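Local coordinates for chitin oligosaccharide binding protein NagB2 (Paenibacillus sp. FPU-7, PDB 7EHU), which binds chitin oligosaccharides as an extracellular solute-binding protein, probably to hand them to an ABC transporter for uptake, at residues S29-R40 against G63-D73; I117-F127 against K333-T341. One frame throughout, in Å; residues are numbered along the deposited sequence.

Contact 1 of 2, residues S29-R40 against G63-D73. With NAG (2-acetamido-2-deoxy-beta-D-glucopyranose), chain B; NAG (2-acetamido-2-deoxy-beta-D-glucopyranose), chain C; NAG (2-acetamido-2-deoxy-beta-D-glucopyranose), chain D.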
loop_
_atom_site.group_PDB
_atom_site.type_symbol
_atom_site.label_atom_id
_atom_site.label_comp_id
_atom_site.label_asym_id
_atom_site.label_seq_id
_atom_site.Cartn_x
_atom_site.Cartn_y
_atom_site.Cartn_z
ATOM N N SER A 29 15.473 24.950 22.549
ATOM C CA SER A 29 14.706 25.160 21.330
ATOM C C SER A 29 15.168 24.162 20.275
ATOM O O SER A 29 16.369 24.025 20.019
ATOM C CB SER A 29 14.922 26.595 20.841
ATOM O OG SER A 29 14.106 26.875 19.722
ATOM N N VAL A 30 14.222 23.443 19.678
ATOM C CA VAL A 30 14.543 22.467 18.640
ATOM C C VAL A 30 13.419 22.459 17.614
ATOM O O VAL A 30 12.240 22.512 17.966
ATOM C CB VAL A 30 14.787 21.073 19.267
ATOM C CG1 VAL A 30 13.547 20.539 19.948
ATOM C CG2 VAL A 30 15.289 20.105 18.247
ATOM N N SER A 31 13.787 22.406 16.338
ATOM C CA SER A 31 12.827 22.338 15.245
ATOM C C SER A 31 12.993 21.005 14.538
ATOM O O SER A 31 14.114 20.629 14.169
ATOM C CB SER A 31 13.046 23.479 14.245
ATOM O OG SER A 31 12.132 23.384 13.161
ATOM N N LEU A 32 11.885 20.293 14.348
ATOM C CA LEU A 32 11.895 18.995 13.682
ATOM C C LEU A 32 10.941 19.060 12.500
ATOM O O LEU A 32 9.819 19.553 12.629
ATOM C CB LEU A 32 11.441 17.884 14.641
ATOM C CG LEU A 32 12.374 17.651 15.841
ATOM C CD1 LEU A 32 11.944 18.507 17.015
ATOM C CD2 LEU A 32 12.387 16.188 16.229
ATOM N N THR A 33 11.378 18.564 11.356
ATOM C CA THR A 33 10.496 18.393 10.216
ATOM C C THR A 33 9.872 17.010 10.271
ATOM O O THR A 33 10.560 16.004 10.482
ATOM C CB THR A 33 11.254 18.598 8.913
ATOM O OG1 THR A 33 11.774 19.936 8.913
ATOM C CG2 THR A 33 10.342 18.367 7.693
ATOM N N LEU A 34 8.558 16.974 10.084
ATOM C CA LEU A 34 7.770 15.747 10.084
ATOM C C LEU A 34 7.180 15.609 8.686
ATOM O O LEU A 34 6.219 16.305 8.332
ATOM C CB LEU A 34 6.694 15.808 11.165
ATOM C CG LEU A 34 6.045 14.486 11.558
ATOM C CD1 LEU A 34 5.112 14.702 12.751
ATOM C CD2 LEU A 34 5.283 13.826 10.400
ATOM N N ARG A 35 7.795 14.738 7.887
ATOM C CA ARG A 35 7.363 14.444 6.529
ATOM C C ARG A 35 6.236 13.422 6.554
ATOM O O ARG A 35 6.414 12.307 7.053
ATOM C CB ARG A 35 8.551 13.908 5.730
ATOM C CG ARG A 35 8.220 13.339 4.353
ATOM C CD ARG A 35 7.847 14.390 3.303
ATOM N NE ARG A 35 8.799 15.479 3.311
ATOM C CZ ARG A 35 10.070 15.399 2.920
ATOM N NH1 ARG A 35 10.545 14.257 2.449
ATOM N NH2 ARG A 35 10.880 16.442 3.047
ATOM N N HIS A 36 5.088 13.787 5.983
ATOM C CA HIS A 36 3.944 12.893 5.934
ATOM C C HIS A 36 3.343 12.966 4.535
ATOM O O HIS A 36 3.669 13.859 3.737
ATOM C CB HIS A 36 2.901 13.266 6.985
ATOM C CG HIS A 36 2.230 14.561 6.706
ATOM N ND1 HIS A 36 1.081 14.653 5.944
ATOM C CD2 HIS A 36 2.550 15.829 7.061
ATOM C CE1 HIS A 36 0.731 15.919 5.851
ATOM N NE2 HIS A 36 1.592 16.650 6.526
ATOM N N ILE A 37 2.457 12.021 4.239
ATOM C CA ILE A 37 1.859 11.880 2.914
ATOM C C ILE A 37 0.364 12.197 2.921
ATOM O O ILE A 37 -0.330 11.931 1.930
ATOM C CB ILE A 37 2.149 10.488 2.320
ATOM C CG1 ILE A 37 1.604 9.365 3.222
ATOM C CG2 ILE A 37 3.638 10.315 2.073
ATOM C CD1 ILE A 37 1.618 8.016 2.539
ATOM N N ASN A 38 -0.150 12.792 3.989
ATOM C CA ASN A 38 -1.599 12.987 4.148
ATOM C C ASN A 38 -2.071 14.318 3.577
ATOM O O ASN A 38 -2.572 15.185 4.297
ATOM C CB ASN A 38 -1.962 12.834 5.611
ATOM C CG ASN A 38 -1.596 11.487 6.116
ATOM O OD1 ASN A 38 -2.001 10.483 5.515
ATOM N ND2 ASN A 38 -0.786 11.430 7.162
ATOM N N VAL A 39 -1.917 14.448 2.250
ATOM C CA VAL A 39 -2.144 15.706 1.541
ATOM C C VAL A 39 -3.504 15.787 0.849
ATOM O O VAL A 39 -3.998 16.889 0.601
ATOM C CB VAL A 39 -1.011 16.016 0.533
ATOM C CG1 VAL A 39 0.313 16.140 1.241
ATOM C CG2 VAL A 39 -0.942 14.991 -0.590
ATOM N N ARG A 40 -4.097 14.654 0.473
ATOM C CA ARG A 40 -5.334 14.695 -0.297
ATOM C C ARG A 40 -6.526 14.966 0.618
ATOM O O ARG A 40 -6.476 14.722 1.826
ATOM C CB ARG A 40 -5.557 13.372 -1.033
ATOM C CG ARG A 40 -4.484 13.028 -2.065
ATOM C CD ARG A 40 -4.834 11.719 -2.814
ATOM N NE ARG A 40 -3.834 11.302 -3.803
ATOM C CZ ARG A 40 -3.023 10.240 -3.713
ATOM N NH1 ARG A 40 -3.041 9.414 -2.673
ATOM N NH2 ARG A 40 -2.191 9.991 -4.706
ATOM N N GLY A 63 9.961 23.809 24.043
ATOM C CA GLY A 63 11.081 24.080 23.188
ATOM C C GLY A 63 11.005 23.403 21.835
ATOM O O GLY A 63 11.670 23.857 20.899
ATOM N N ALA A 64 10.200 22.353 21.695
ATOM C CA ALA A 64 10.155 21.574 20.469
ATOM C C ALA A 64 9.014 22.046 19.574
ATOM O O ALA A 64 7.866 22.154 20.020
ATOM C CB ALA A 64 9.967 20.095 20.814
ATOM N N THR A 65 9.342 22.333 18.313
ATOM C CA THR A 65 8.375 22.723 17.290
ATOM C C THR A 65 8.508 21.747 16.130
ATOM O O THR A 65 9.621 21.481 15.667
ATOM C CB THR A 65 8.663 24.147 16.793
ATOM O OG1 THR A 65 8.361 25.080 17.836
ATOM C CG2 THR A 65 7.814 24.507 15.567
ATOM N N PHE A 66 7.385 21.195 15.688
ATOM C CA PHE A 66 7.362 20.296 14.546
ATOM C C PHE A 66 6.885 21.072 13.324
ATOM O O PHE A 66 5.871 21.782 13.381
ATOM C CB PHE A 66 6.448 19.093 14.793
ATOM C CG PHE A 66 6.932 18.168 15.889
ATOM C CD1 PHE A 66 6.687 18.469 17.209
ATOM C CD2 PHE A 66 7.647 17.018 15.606
ATOM C CE1 PHE A 66 7.127 17.642 18.231
ATOM C CE2 PHE A 66 8.093 16.177 16.625
ATOM C CZ PHE A 66 7.837 16.500 17.944
ATOM N N LYS A 67 7.627 20.966 12.237
ATOM C CA LYS A 67 7.249 21.596 10.984
ATOM C C LYS A 67 6.730 20.453 10.059
ATOM O O LYS A 67 7.489 19.605 9.602
ATOM C CB LYS A 67 8.233 22.646 10.466
ATOM C CG LYS A 67 7.485 23.223 9.283
ATOM C CD LYS A 67 7.847 22.392 8.106
ATOM C CE LYS A 67 7.326 22.862 6.809
ATOM N NZ LYS A 67 7.520 22.193 5.520
ATOM N N LEU A 68 5.406 20.387 9.871
ATOM C CA LEU A 68 4.810 19.340 9.050
ATOM C C LEU A 68 5.063 19.651 7.582
ATOM O O LEU A 68 4.887 20.787 7.137
ATOM C CB LEU A 68 3.315 19.182 9.325
ATOM C CG LEU A 68 2.970 18.134 10.399
ATOM C CD1 LEU A 68 3.659 18.422 11.707
ATOM C CD2 LEU A 68 1.443 17.993 10.571
ATOM N N ASP A 69 5.535 18.661 6.841
ATOM C CA ASP A 69 5.821 18.808 5.417
ATOM C C ASP A 69 5.036 17.710 4.709
ATOM O O ASP A 69 5.492 16.561 4.634
ATOM C CB ASP A 69 7.310 18.685 5.144
ATOM C CG ASP A 69 7.651 19.037 3.726
ATOM O OD1 ASP A 69 7.173 20.089 3.265
ATOM O OD2 ASP A 69 8.327 18.236 3.048
ATOM N N GLY A 70 3.858 18.057 4.191
ATOM C CA GLY A 70 3.016 17.091 3.511
ATOM C C GLY A 70 3.389 17.010 2.050
ATOM O O GLY A 70 3.412 18.022 1.355
ATOM N N VAL A 71 3.657 15.799 1.582
ATOM C CA VAL A 71 4.099 15.550 0.213
ATOM C C VAL A 71 3.300 14.371 -0.335
ATOM O O VAL A 71 3.062 13.397 0.386
ATOM C CB VAL A 71 5.614 15.240 0.205
ATOM C CG1 VAL A 71 6.124 14.944 -1.178
ATOM C CG2 VAL A 71 6.406 16.408 0.817
ATOM N N GLU A 72 2.886 14.457 -1.601
ATOM C CA GLU A 72 2.172 13.364 -2.239
ATOM C C GLU A 72 2.959 12.066 -2.145
ATOM O O GLU A 72 4.179 12.059 -2.266
ATOM C CB GLU A 72 1.990 13.673 -3.736
ATOM C CG GLU A 72 1.312 14.969 -4.139
ATOM C CD GLU A 72 1.697 15.366 -5.559
ATOM O OE1 GLU A 72 1.335 14.609 -6.485
ATOM O OE2 GLU A 72 2.390 16.407 -5.749
ATOM N N ASP A 73 2.232 10.958 -1.988
ATOM C CA ASP A 73 2.812 9.632 -1.805
ATOM C C ASP A 73 3.955 9.329 -2.775
ATOM O O ASP A 73 5.081 9.023 -2.349
ATOM C CB ASP A 73 1.699 8.555 -1.821
ATOM C CG ASP A 73 0.760 8.583 -3.057
ATOM O OD1 ASP A 73 0.952 9.322 -4.032
ATOM O OD2 ASP A 73 -0.250 7.828 -2.993
HETATM C C1 NAG B . -5.515 7.612 4.480
HETATM C C2 NAG B . -5.353 7.530 2.952
HETATM C C3 NAG B . -4.354 6.446 2.568
HETATM C C4 NAG B . -3.104 6.474 3.440
HETATM C C5 NAG B . -3.456 6.651 4.910
HETATM C C6 NAG B . -2.248 6.826 5.796
HETATM C C7 NAG B . -7.337 8.062 1.562
HETATM C C8 NAG B . -8.656 7.536 1.056
HETATM N N2 NAG B . -6.643 7.232 2.349
HETATM O O1 NAG B . -6.324 8.680 4.830
HETATM O O3 NAG B . -4.044 6.602 1.184
HETATM O O4 NAG B . -2.493 5.185 3.384
HETATM O O5 NAG B . -4.279 7.806 5.075
HETATM O O6 NAG B . -1.351 7.791 5.275
HETATM O O7 NAG B . -6.906 9.173 1.247
HETATM C C1 NAG C . -1.339 5.021 2.575
HETATM C C2 NAG C . -0.747 3.686 2.991
HETATM C C3 NAG C . 0.365 3.261 2.037
HETATM C C4 NAG C . -0.063 3.382 0.581
HETATM C C5 NAG C . -0.625 4.778 0.351
HETATM C C6 NAG C . -1.149 5.017 -1.043
HETATM C C7 NAG C . -0.835 3.297 5.439
HETATM C C8 NAG C . -0.125 3.528 6.734
HETATM N N2 NAG C . -0.221 3.772 4.346
HETATM O O3 NAG C . 0.721 1.927 2.367
HETATM O O4 NAG C . 1.076 3.232 -0.261
HETATM O O5 NAG C . -1.729 4.979 1.242
HETATM O O6 NAG C . -1.566 6.368 -1.203
HETATM O O7 NAG C . -1.902 2.692 5.388
HETATM C C1 NAG D . 1.158 2.077 -1.046
HETATM C C2 NAG D . 2.345 2.231 -1.965
HETATM C C3 NAG D . 2.616 0.931 -2.721
HETATM C C4 NAG D . 2.755 -0.230 -1.743
HETATM C C5 NAG D . 1.540 -0.297 -0.823
HETATM C C6 NAG D . 1.653 -1.362 0.247
HETATM C C7 NAG D . 2.934 4.438 -2.851
HETATM C C8 NAG D . 2.645 5.477 -3.900
HETATM N N2 NAG D . 2.179 3.339 -2.891
HETATM O O3 NAG D . 3.802 1.102 -3.487
HETATM O O4 NAG D . 2.849 -1.481 -2.418
HETATM O O5 NAG D . 1.368 0.972 -0.171
HETATM O O6 NAG D . 2.775 -1.147 1.091
HETATM O O7 NAG D . 3.826 4.582 -2.014
HETATM O O HOH W 1 -0.439 10.946 -0.588
HETATM O O HOH W 2 -0.733 7.935 -5.985
#

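Contact 2 of 2, residues I117-F127 against K333-T341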
loop_
_atom_site.group_PDB
_atom_site.type_symbol
_atom_site.label_atom_id
_atom_site.label_comp_id
_atom_site.label_asym_id
_atom_site.label_seq_id
_atom_site.Cartn_x
_atom_site.Cartn_y
_atom_site.Cartn_z
ATOM N N ILE A 117 14.616 2.437 22.361
ATOM C CA ILE A 117 13.483 3.334 22.531
ATOM C C ILE A 117 12.211 2.546 22.779
ATOM O O ILE A 117 11.397 2.903 23.642
ATOM C CB ILE A 117 13.346 4.264 21.313
ATOM C CG1 ILE A 117 14.472 5.287 21.331
ATOM C CG2 ILE A 117 11.963 4.934 21.287
ATOM C CD1 ILE A 117 14.762 5.887 19.974
ATOM N N LEU A 118 12.012 1.463 22.026
ATOM C CA LEU A 118 10.803 0.679 22.223
ATOM C C LEU A 118 10.752 0.074 23.619
ATOM O O LEU A 118 9.685 0.041 24.251
ATOM C CB LEU A 118 10.679 -0.413 21.167
ATOM C CG LEU A 118 10.459 0.081 19.734
ATOM C CD1 LEU A 118 10.327 -1.110 18.810
ATOM C CD2 LEU A 118 9.247 0.985 19.592
ATOM N N LYS A 119 11.889 -0.424 24.117
ATOM C CA LYS A 119 11.947 -0.898 25.500
ATOM C C LYS A 119 11.592 0.220 26.479
ATOM O O LYS A 119 10.802 0.031 27.409
ATOM C CB LYS A 119 13.342 -1.469 25.794
ATOM C CG LYS A 119 13.450 -2.219 27.115
ATOM C CD LYS A 119 14.897 -2.541 27.493
ATOM C CE LYS A 119 15.099 -2.480 29.036
ATOM N NZ LYS A 119 16.525 -2.483 29.446
ATOM N N GLU A 120 12.165 1.406 26.276
ATOM C CA GLU A 120 11.882 2.537 27.160
ATOM C C GLU A 120 10.394 2.870 27.187
ATOM O O GLU A 120 9.852 3.205 28.241
ATOM C CB GLU A 120 12.668 3.768 26.699
ATOM C CG GLU A 120 12.457 5.004 27.575
ATOM C CD GLU A 120 13.413 6.144 27.255
ATOM O OE1 GLU A 120 14.578 5.886 26.887
ATOM O OE2 GLU A 120 12.987 7.308 27.378
ATOM N N LEU A 121 9.730 2.811 26.039
ATOM C CA LEU A 121 8.344 3.236 25.904
ATOM C C LEU A 121 7.339 2.105 26.118
ATOM O O LEU A 121 6.137 2.334 25.988
ATOM C CB LEU A 121 8.127 3.853 24.522
ATOM C CG LEU A 121 8.930 5.119 24.242
ATOM C CD1 LEU A 121 8.629 5.622 22.830
ATOM C CD2 LEU A 121 8.669 6.202 25.266
ATOM N N GLY A 122 7.794 0.893 26.427
ATOM C CA GLY A 122 6.890 -0.223 26.597
ATOM C C GLY A 122 6.269 -0.772 25.332
ATOM O O GLY A 122 5.243 -1.456 25.411
ATOM N N LEU A 123 6.888 -0.531 24.174
ATOM C CA LEU A 123 6.305 -0.817 22.867
ATOM C C LEU A 123 6.917 -2.036 22.183
ATOM O O LEU A 123 6.503 -2.365 21.073
ATOM C CB LEU A 123 6.454 0.420 21.964
ATOM C CG LEU A 123 5.524 1.594 22.283
ATOM C CD1 LEU A 123 5.980 2.838 21.497
ATOM C CD2 LEU A 123 4.074 1.280 21.976
ATOM N N GLU A 124 7.872 -2.730 22.810
ATOM C CA GLU A 124 8.644 -3.733 22.073
ATOM C C GLU A 124 7.778 -4.775 21.391
ATOM O O GLU A 124 8.065 -5.196 20.264
ATOM C CB GLU A 124 9.576 -4.492 23.018
ATOM C CG GLU A 124 10.624 -3.662 23.630
ATOM C CD GLU A 124 11.420 -4.449 24.615
ATOM O OE1 GLU A 124 12.505 -4.912 24.212
ATOM O OE2 GLU A 124 10.905 -4.653 25.754
ATOM N N ASP A 125 6.768 -5.258 22.098
ATOM C CA ASP A 125 5.943 -6.385 21.683
ATOM C C ASP A 125 4.563 -5.981 21.172
ATOM O O ASP A 125 3.690 -6.846 21.027
ATOM C CB ASP A 125 5.756 -7.328 22.873
ATOM C CG ASP A 125 7.058 -7.628 23.575
ATOM O OD1 ASP A 125 7.843 -8.382 22.984
ATOM O OD2 ASP A 125 7.296 -7.150 24.712
ATOM N N LYS A 126 4.331 -4.695 20.927
ATOM C CA LYS A 126 2.985 -4.185 20.707
ATOM C C LYS A 126 2.528 -4.244 19.259
ATOM O O LYS A 126 1.341 -4.068 18.990
ATOM C CB LYS A 126 2.902 -2.746 21.226
ATOM C CG LYS A 126 2.629 -2.608 22.704
ATOM C CD LYS A 126 3.430 -3.505 23.610
ATOM C CE LYS A 126 2.917 -3.385 25.051
ATOM N NZ LYS A 126 3.875 -4.023 25.934
ATOM N N PHE A 127 3.421 -4.469 18.318
ATOM C CA PHE A 127 3.082 -4.453 16.902
ATOM C C PHE A 127 2.824 -5.864 16.396
ATOM O O PHE A 127 3.509 -6.805 16.764
ATOM C CB PHE A 127 4.207 -3.774 16.105
ATOM C CG PHE A 127 4.356 -2.308 16.440
ATOM C CD1 PHE A 127 5.102 -1.899 17.529
ATOM C CD2 PHE A 127 3.699 -1.333 15.707
ATOM C CE1 PHE A 127 5.214 -0.579 17.852
ATOM C CE2 PHE A 127 3.802 -0.010 16.038
ATOM C CZ PHE A 127 4.568 0.372 17.098
ATOM N N LYS A 333 11.279 10.813 20.680
ATOM C CA LYS A 333 10.756 9.787 21.574
ATOM C C LYS A 333 9.356 10.151 22.052
ATOM O O LYS A 333 8.485 9.284 22.155
ATOM C CB LYS A 333 11.687 9.608 22.769
ATOM C CG LYS A 333 13.005 8.929 22.444
ATOM C CD LYS A 333 13.684 8.375 23.706
ATOM C CE LYS A 333 15.165 8.705 23.792
ATOM N NZ LYS A 333 15.665 8.511 25.185
ATOM N N ALA A 334 9.128 11.426 22.363
ATOM C CA ALA A 334 7.803 11.864 22.797
ATOM C C ALA A 334 6.775 11.694 21.688
ATOM O O ALA A 334 5.629 11.303 21.946
ATOM C CB ALA A 334 7.851 13.315 23.291
ATOM N N PHE A 335 7.168 11.981 20.448
ATOM C CA PHE A 335 6.262 11.772 19.331
ATOM C C PHE A 335 5.892 10.295 19.207
ATOM O O PHE A 335 4.715 9.950 19.040
ATOM C CB PHE A 335 6.892 12.256 18.021
ATOM C CG PHE A 335 6.080 11.870 16.812
ATOM C CD1 PHE A 335 4.923 12.566 16.488
ATOM C CD2 PHE A 335 6.424 10.776 16.049
ATOM C CE1 PHE A 335 4.149 12.199 15.415
ATOM C CE2 PHE A 335 5.641 10.400 14.960
ATOM C CZ PHE A 335 4.496 11.102 14.656
ATOM N N ILE A 336 6.886 9.404 19.289
ATOM C CA ILE A 336 6.606 7.970 19.201
ATOM C C ILE A 336 5.636 7.561 20.308
ATOM O O ILE A 336 4.650 6.850 20.075
ATOM C CB ILE A 336 7.911 7.149 19.224
ATOM C CG1 ILE A 336 8.745 7.415 17.965
ATOM C CG2 ILE A 336 7.638 5.650 19.393
ATOM C CD1 ILE A 336 10.156 6.940 18.072
ATOM N N LYS A 337 5.906 8.033 21.527
ATOM C CA LYS A 337 5.062 7.729 22.674
ATOM C C LYS A 337 3.621 8.150 22.439
ATOM O O LYS A 337 2.680 7.451 22.856
ATOM C CB LYS A 337 5.622 8.441 23.907
ATOM C CG LYS A 337 4.773 8.280 25.164
ATOM C CD LYS A 337 5.215 9.182 26.320
ATOM C CE LYS A 337 5.028 10.634 26.010
ATOM N NZ LYS A 337 3.705 11.156 26.495
ATOM N N ASN A 338 3.430 9.308 21.806
ATOM C CA ASN A 338 2.102 9.870 21.656
ATOM C C ASN A 338 1.394 9.424 20.396
ATOM O O ASN A 338 0.162 9.463 20.359
ATOM C CB ASN A 338 2.175 11.391 21.721
ATOM C CG ASN A 338 2.504 11.888 23.121
ATOM O OD1 ASN A 338 2.179 11.228 24.109
ATOM N ND2 ASN A 338 3.122 13.056 23.220
ATOM N N PHE A 339 2.120 8.984 19.376
ATOM C CA PHE A 339 1.483 8.505 18.160
ATOM C C PHE A 339 1.119 7.027 18.249
ATOM O O PHE A 339 0.024 6.629 17.831
ATOM C CB PHE A 339 2.402 8.728 16.954
ATOM C CG PHE A 339 1.731 8.463 15.637
ATOM C CD1 PHE A 339 0.842 9.370 15.109
ATOM C CD2 PHE A 339 1.985 7.305 14.931
ATOM C CE1 PHE A 339 0.211 9.128 13.903
ATOM C CE2 PHE A 339 1.355 7.057 13.717
ATOM C CZ PHE A 339 0.474 7.974 13.201
ATOM N N TYR A 340 2.032 6.206 18.771
ATOM C CA TYR A 340 1.866 4.748 18.804
ATOM C C TYR A 340 1.241 4.362 20.136
ATOM O O TYR A 340 1.895 3.885 21.056
ATOM C CB TYR A 340 3.205 4.059 18.537
ATOM C CG TYR A 340 3.698 4.317 17.139
ATOM C CD1 TYR A 340 3.205 3.589 16.065
ATOM C CD2 TYR A 340 4.637 5.302 16.875
ATOM C CE1 TYR A 340 3.641 3.821 14.779
ATOM C CE2 TYR A 340 5.084 5.543 15.596
ATOM C CZ TYR A 340 4.577 4.818 14.552
ATOM O OH TYR A 340 5.031 5.062 13.284
ATOM N N THR A 341 -0.060 4.608 20.239
ATOM C CA THR A 341 -0.826 4.236 21.422
ATOM C C THR A 341 -2.182 3.730 20.953
ATOM O O THR A 341 -2.660 4.098 19.876
ATOM C CB THR A 341 -0.816 5.441 22.392
ATOM O OG1 THR A 341 -1.432 5.093 23.630
ATOM C CG2 THR A 341 -1.510 6.655 21.777
#

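Contact 1 of 2, residues S29-R40 against G63-D73
Val30 to His36 and Ala64 to Gly70 pair in register as parallel neighbours, with the short strand axes at 28°. Eight backbone hydrogen bonds join the two segments, from Val30 N to Gly63 O at one end to Val71 N to His36 O at the other. On one face, Leu32 CB meets Phe66 CD2 at 4.0 Å, and Leu34 lies alongside Leu68. Helix 44-60 packs on Leu34 and Phe66. On this face His36 turns its ring over Gly70, whose CA sits 3.6 Å from the ring centroid in a CH-pi contact. A side chain at Gly70 would run into that ring. On the other face, Arg35 NE gives a hydrogen bond of 2.8 Å to Asp69 OD2, on the anti side of the carboxylate. Bends at chi2 (72°) and chi3 (48°) fold the arginine back to this oxygen. Lys67 NZ makes a salt bridge to the second oxygen, Asp69 OD1, at 3.1 Å. Past the strands, Arg40 NH1 forms a salt bridge to Asp73 OD2 at 3.2 Å, approaching from above the carboxylate plane. The same OD2 accepts a hydrogen bond from O6 of the chain C NAG at 2.7 Å. Asn38 OD1 takes one from O6 of the chain B NAG at 2.8 Å. This is a right-handed beta-alpha-beta unit of a periplasmic-binding-protein fold, with sugar-binding residues just beyond the C-terminal strand ends.

Contact 2 of 2, residues I117-F127 against K333-T341
Helix 326-339 packs here against the end of helix 115-121 and the turn after it, within one lobe of the solute-binding fold. The short helix axes approach to 10.7 Å at an angle of 56°. A Schellman motif with Gly122 at positive phi follows the first helix, and the chain then turns so that Leu123 meets Ile336 and the Phe127 ring reaches Tyr340, just past the second helix. Ile336 is the shared partner. Its CG2 meets Leu121 CD1 at 3.6 Å and Leu123 CD1 at 3.9 Å, while its CD1 reaches Ile117 CG2. With CG2 anti to the backbone N, that methyl points at both leucines, which meet it from the same side. Phe127 brings its CZ edge to Tyr340 CD1 at 3.6 Å, with the ring planes 63° apart. Lys333 lays its CD against Ile117 CG1 at 4.0 Å. Its NZ ends in a salt bridge to Glu120 OE1 at 3.3 Å, and the hydrogen bond in it is weak. With Lys333 replaced by an alanine, Glu120 is likely to lose this charge partner, and a gap would probably open beside Ile117 CG1. Most of the contact is apolar, and its one salt bridge probably adds little to the hold.

Contact 1 and contact 2 lie in series along the chain, with centres 19 Å apart. They meet where Leu34 CD1 touches Phe335 CE1 at 3.8 Å. Helix 326-339 is the common element. Its Ala331, Val332 and Phe335 pack on the strand 30-36 side chains, while Lys333 and Ile336, with Tyr340 just after the helix, serve contact 2. The two contacts differ in their relation to the sugar. Contact 1 carries Asn38 and Asp73 directly into the pocket, which Thr42, Thr46, Asn316 and Asp389 help to complete. Contact 2 supplies no pocket residue, although the Tyr340 side chain comes within about 8 Å of a bound NAG.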